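Local coordinates for aluminum resistance protein (Clostridium novyi, PDB 3I16), which is probably a pyridoxal-5'-phosphate-dependent carbon-sulfur lyase of the methionine gamma-lyase family, associated with aluminum resistance, at residues T117-C122 with K152-K157; I182-G187 with V217-G222. One frame throughout, in Å; residues are numbered along the deposited sequence.

Both contacts belong to one mixed beta sheet, in which strand 117-120 lies between strands 150-153 and 177-183, and strand 214-218 follows on the far side of 177-183. Contact 1 therefore joins 150-153, one of the two outermost strands of the sheet within this chain, to its neighbour, whereas contact 2 lies deeper, its centre about 6 Å from that of the chain against about 20 Å for contact 1. The contact centres are about 14 Å apart, but the segments touch where Val121 CG2 packs on Ile182 CG1 at 3.7 Å and Cys122 SG on Ile182 CG2 at 4.0 Å. Contact 2 holds the cofactor's pyridine nitrogen directly; the side chain of Cys122 stays about 9 Å from the bound pyridoxal-5'-phosphate.

Contact 1: residues T117-C122 with K152-K157; sequences TMLSVC and KQVDLK
Ser120 O accepts the shortest direct bond between the segments, from Val154 N at 2.8 Å with an N-H...O angle of 171°, and Gln153 CA adds a CA-H...O contact to the same oxygen. Lys152 O is likewise approached twice, by Ser120 N at 3.0 Å and by the CA of Leu119, while Lys152 N donates to Met118 O. These alternating bonds define a parallel ladder, with Leu119 paired to Lys152 and Ser120 to Gln153, in a beta-alpha-beta unit made of strand 117-120, helix 129-133 and strand 150-153. On the face bearing Leu119 and Lys152, Leu119 has CG anti to its backbone nitrogen (chi1 179°), which brings CD1 alongside the neighbouring strand, 3.7 Å from Lys152 CB and 3.8 Å from Val154 CG2. Val170 of helix 164-173 touches both Leu119 and Val154. The Lys152 chain runs on, extended, to a salt bridge with Asp174. On the other face, Ser120 OG bonds His181, and Gln153 NE2 donates in its amide plane to Asp155 OD1 at 2.7 Å. Past the ladder, a water donates to both Val121 O and Asp155 O, bridging the two chains where the ladder ends, and Leu156 CG rests 3.8 Å from Cys122 CA.

Contact 2: residues I182-G187 with V217-G222; sequences IQRSTG and VDNCYG. With PLP (pyridoxal-5'-phosphate), chain J.
Asp218 and Gln183 run side by side toward the cofactor, Gln183 CG 3.9 Å from Asp218 OD2, with amide and carboxylate planes 62° apart. Asp218 OD2 accepts a hydrogen bond from N1 of pyridoxal-5'-phosphate, whose modelled length is doubtfully short. An aspartate on this nitrogen is a hallmark of fold-type I enzymes, and the arrangement is consistent with a protonated pyridine nitrogen, as in related enzymes. The other oxygen, OD1, accepts from Cys220 N, closing an Asx turn that fixes the carboxylate's rotation. A water donating to both Asp218 OD2 and Gln183 OE1 links the two side chains. Gln183 OE1 also accepts from Tyr126 N, and NE2 donates to Ser185 O at 2.9 Å, so both ends of the amide are engaged beside the cofactor methyl C2A. Cys220 SG approaches ring atom C5 at 3.6 Å, and cofactor O3 lies at the edge of the Tyr221 ring.

The extended Arg184 chain brings NH1 2.9 Å from Asn219 OD1, a bond in the guanidinium plane with an N-H...O angle of 161°. Gly222 CA lies over one guanidinium face, 3.5 Å above its plane. NH1 also forms a salt bridge with Glu229, which accepts from Asn219 ND2 as well, while NE donates to Ser331 and Ser185 OG is bonded to Asp332. A second water accepts from Ser185 N and lies near Asp218 O and Cys220 O, bridging the segments; Asp218 O itself accepts from Arg184 N.

The parallel strands 177-183 and 214-218 are joined by Asp218 N donating to Ile182 O at 3.0 Å. Helix 196-209 connects them as a beta-alpha-beta unit and packs against Ile182 and Arg184, while strand 237-241 flanks Val217 and Asn219.

Contact 1: residues T117-C122 with K152-K157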
# COMPACT_ATOMS: atom_id res chain seq x y z
N THR B 117 32.17 24.59 14.25
CA THR B 117 32.99 24.04 13.19
C THR B 117 32.90 22.54 13.27
O THR B 117 32.95 21.99 14.38
CB THR B 117 34.46 24.47 13.37
OG1 THR B 117 34.54 25.89 13.32
CG2 THR B 117 35.37 23.87 12.30
N MSE B 118 32.80 21.88 12.12
CA MSE B 118 32.82 20.42 12.07
C MSE B 118 34.17 20.03 11.50
O MSE B 118 34.77 20.79 10.71
CB MSE B 118 31.69 19.83 11.21
CG MSE B 118 31.81 20.10 9.72
SE MSE B 118 30.46 19.18 8.67
CE MSE B 118 31.07 17.40 8.86
N LEU B 119 34.64 18.84 11.90
CA LEU B 119 35.92 18.32 11.47
C LEU B 119 35.79 16.89 10.93
O LEU B 119 35.49 15.97 11.68
CB LEU B 119 36.92 18.32 12.64
CG LEU B 119 38.32 17.78 12.33
CD1 LEU B 119 39.08 18.64 11.29
CD2 LEU B 119 39.15 17.62 13.63
N SER B 120 36.02 16.73 9.63
CA SER B 120 36.03 15.41 9.01
C SER B 120 37.42 14.84 9.15
O SER B 120 38.39 15.46 8.71
CB SER B 120 35.64 15.49 7.54
OG SER B 120 34.27 15.76 7.49
N VAL B 121 37.51 13.66 9.75
CA VAL B 121 38.80 13.05 10.08
C VAL B 121 39.24 11.90 9.16
O VAL B 121 40.36 11.37 9.31
CB VAL B 121 38.84 12.64 11.58
CG1 VAL B 121 38.66 13.90 12.45
CG2 VAL B 121 37.78 11.59 11.91
N CYS B 122 38.40 11.55 8.18
CA CYS B 122 38.75 10.50 7.20
C CYS B 122 39.00 11.08 5.83
O CYS B 122 38.71 10.45 4.81
CB CYS B 122 37.64 9.45 7.13
SG CYS B 122 37.39 8.67 8.77
N LYS B 152 36.41 21.87 8.61
CA LYS B 152 37.82 21.57 8.56
C LYS B 152 37.96 20.09 8.29
O LYS B 152 37.03 19.28 8.52
CB LYS B 152 38.56 21.96 9.83
CG LYS B 152 38.92 23.42 9.90
CD LYS B 152 39.70 23.76 11.17
CE LYS B 152 40.01 25.23 11.22
NZ LYS B 152 40.60 25.61 12.51
N GLN B 153 39.12 19.72 7.77
CA GLN B 153 39.38 18.36 7.36
C GLN B 153 40.77 17.93 7.77
O GLN B 153 41.69 18.72 7.71
CB GLN B 153 39.27 18.29 5.84
CG GLN B 153 39.60 16.97 5.18
CD GLN B 153 39.37 17.03 3.69
OE1 GLN B 153 38.32 17.49 3.23
NE2 GLN B 153 40.34 16.55 2.91
N VAL B 154 40.89 16.69 8.23
CA VAL B 154 42.15 16.06 8.50
C VAL B 154 42.13 14.77 7.69
O VAL B 154 41.20 13.96 7.78
CB VAL B 154 42.37 15.79 9.99
CG1 VAL B 154 43.61 14.91 10.17
CG2 VAL B 154 42.51 17.13 10.73
N ASP B 155 43.15 14.61 6.84
CA ASP B 155 43.24 13.44 5.98
C ASP B 155 43.75 12.22 6.73
O ASP B 155 44.38 12.33 7.79
CB ASP B 155 44.21 13.74 4.82
CG ASP B 155 43.69 14.81 3.86
OD1 ASP B 155 42.46 15.09 3.82
OD2 ASP B 155 44.51 15.38 3.12
N LEU B 156 43.45 11.05 6.18
CA LEU B 156 44.00 9.82 6.71
C LEU B 156 45.47 9.80 6.32
O LEU B 156 45.92 10.57 5.45
CB LEU B 156 43.31 8.62 6.12
CG LEU B 156 41.86 8.35 6.49
CD1 LEU B 156 41.40 7.16 5.66
CD2 LEU B 156 41.72 8.07 7.97
N LYS B 157 46.22 8.94 6.98
CA LYS B 157 47.64 8.84 6.72
C LYS B 157 47.84 8.09 5.41
O LYS B 157 46.92 7.47 4.90
CB LYS B 157 48.34 8.11 7.87
CG LYS B 157 48.12 8.77 9.23
CD LYS B 157 49.24 8.46 10.18
CE LYS B 157 49.39 7.00 10.50
NZ LYS B 157 50.81 6.75 10.95
O HOH W 1 43.02 11.20 9.80

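Contact 2: residues I182-G187 with V217-G222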
# COMPACT_ATOMS: atom_id res chain seq x y z
N ILE B 182 33.16 11.09 11.08
CA ILE B 182 33.95 9.93 10.74
C ILE B 182 33.21 9.06 9.71
O ILE B 182 32.11 8.59 9.96
CB ILE B 182 34.10 9.05 11.99
CG1 ILE B 182 34.78 9.82 13.13
CG2 ILE B 182 34.84 7.80 11.67
CD1 ILE B 182 34.45 9.19 14.50
N GLN B 183 33.81 8.84 8.56
CA GLN B 183 33.19 8.01 7.53
C GLN B 183 33.73 6.60 7.64
O GLN B 183 34.92 6.39 7.51
CB GLN B 183 33.49 8.58 6.17
CG GLN B 183 32.73 7.92 5.04
CD GLN B 183 32.95 8.66 3.75
OE1 GLN B 183 32.56 9.83 3.61
NE2 GLN B 183 33.58 7.98 2.79
N ARG B 184 32.85 5.63 7.88
CA ARG B 184 33.27 4.24 8.02
C ARG B 184 33.69 3.62 6.68
O ARG B 184 34.81 3.08 6.56
CB ARG B 184 32.14 3.42 8.65
CG ARG B 184 32.50 1.99 8.89
CD ARG B 184 31.45 1.30 9.66
NE ARG B 184 31.79 -0.09 9.95
CZ ARG B 184 31.04 -0.90 10.68
NH1 ARG B 184 29.92 -0.46 11.24
NH2 ARG B 184 31.41 -2.15 10.87
N SER B 185 32.81 3.71 5.69
CA SER B 185 33.05 3.15 4.35
C SER B 185 33.97 4.07 3.56
O SER B 185 34.01 5.27 3.80
CB SER B 185 31.71 2.96 3.63
OG SER B 185 31.88 2.41 2.35
N THR B 186 34.67 3.53 2.57
CA THR B 186 35.62 4.34 1.81
C THR B 186 35.01 5.21 0.72
O THR B 186 35.67 6.15 0.27
CB THR B 186 36.69 3.47 1.14
OG1 THR B 186 36.06 2.63 0.16
CG2 THR B 186 37.39 2.60 2.18
N GLY B 187 33.80 4.92 0.27
CA GLY B 187 33.24 5.69 -0.84
C GLY B 187 34.02 5.39 -2.12
O GLY B 187 34.49 4.25 -2.30
N VAL B 217 29.27 9.21 13.23
CA VAL B 217 29.74 8.25 12.23
C VAL B 217 28.70 7.98 11.16
O VAL B 217 27.54 7.68 11.45
CB VAL B 217 30.12 6.90 12.86
CG1 VAL B 217 30.67 5.95 11.76
CG2 VAL B 217 31.12 7.09 13.99
N ASP B 218 29.16 8.11 9.92
CA ASP B 218 28.42 7.72 8.71
C ASP B 218 28.66 6.23 8.66
O ASP B 218 29.76 5.78 8.32
CB ASP B 218 29.06 8.41 7.49
CG ASP B 218 28.54 7.91 6.15
OD1 ASP B 218 27.78 6.92 6.08
OD2 ASP B 218 28.89 8.56 5.14
N ASN B 219 27.64 5.47 9.00
CA ASN B 219 27.72 4.03 9.13
C ASN B 219 27.29 3.24 7.89
O ASN B 219 27.31 2.00 7.92
CB ASN B 219 26.85 3.59 10.34
CG ASN B 219 27.34 2.28 10.96
OD1 ASN B 219 28.54 2.06 11.05
ND2 ASN B 219 26.41 1.42 11.39
N CYS B 220 26.89 3.93 6.83
CA CYS B 220 26.48 3.25 5.59
C CYS B 220 27.41 2.13 5.17
O CYS B 220 28.62 2.33 5.08
CB CYS B 220 26.41 4.23 4.44
SG CYS B 220 25.01 5.33 4.49
N TYR B 221 26.81 0.96 4.89
CA TYR B 221 27.51 -0.26 4.44
C TYR B 221 28.23 -1.08 5.50
O TYR B 221 28.65 -2.20 5.22
CB TYR B 221 28.48 0.01 3.30
CG TYR B 221 27.86 0.44 2.00
CD1 TYR B 221 27.01 -0.43 1.30
CD2 TYR B 221 28.18 1.63 1.42
CE1 TYR B 221 26.47 -0.06 0.11
CE2 TYR B 221 27.66 1.99 0.21
CZ TYR B 221 26.82 1.15 -0.44
OH TYR B 221 26.30 1.55 -1.63
N GLY B 222 28.32 -0.57 6.72
CA GLY B 222 29.02 -1.26 7.80
C GLY B 222 28.14 -2.02 8.76
O GLY B 222 28.67 -2.74 9.61
N1 PLP J . 28.14 7.73 2.91
C2 PLP J . 28.78 6.68 2.33
C2A PLP J . 30.20 6.37 2.70
C3 PLP J . 28.08 5.90 1.40
O3 PLP J . 28.72 4.83 0.83
C4 PLP J . 26.76 6.21 1.07
C5 PLP J . 26.12 7.29 1.66
C6 PLP J . 26.83 8.03 2.59
C5A PLP J . 24.68 7.68 1.39
O4P PLP J . 24.37 7.64 0.03
P PLP J . 22.87 7.78 -0.60
O1P PLP J . 21.83 6.86 0.04
O2P PLP J . 23.08 7.32 -2.02
O3P PLP J . 22.41 9.22 -0.46
O HOH W 2 30.37 10.54 5.15
O HOH W 3 30.18 4.59 5.73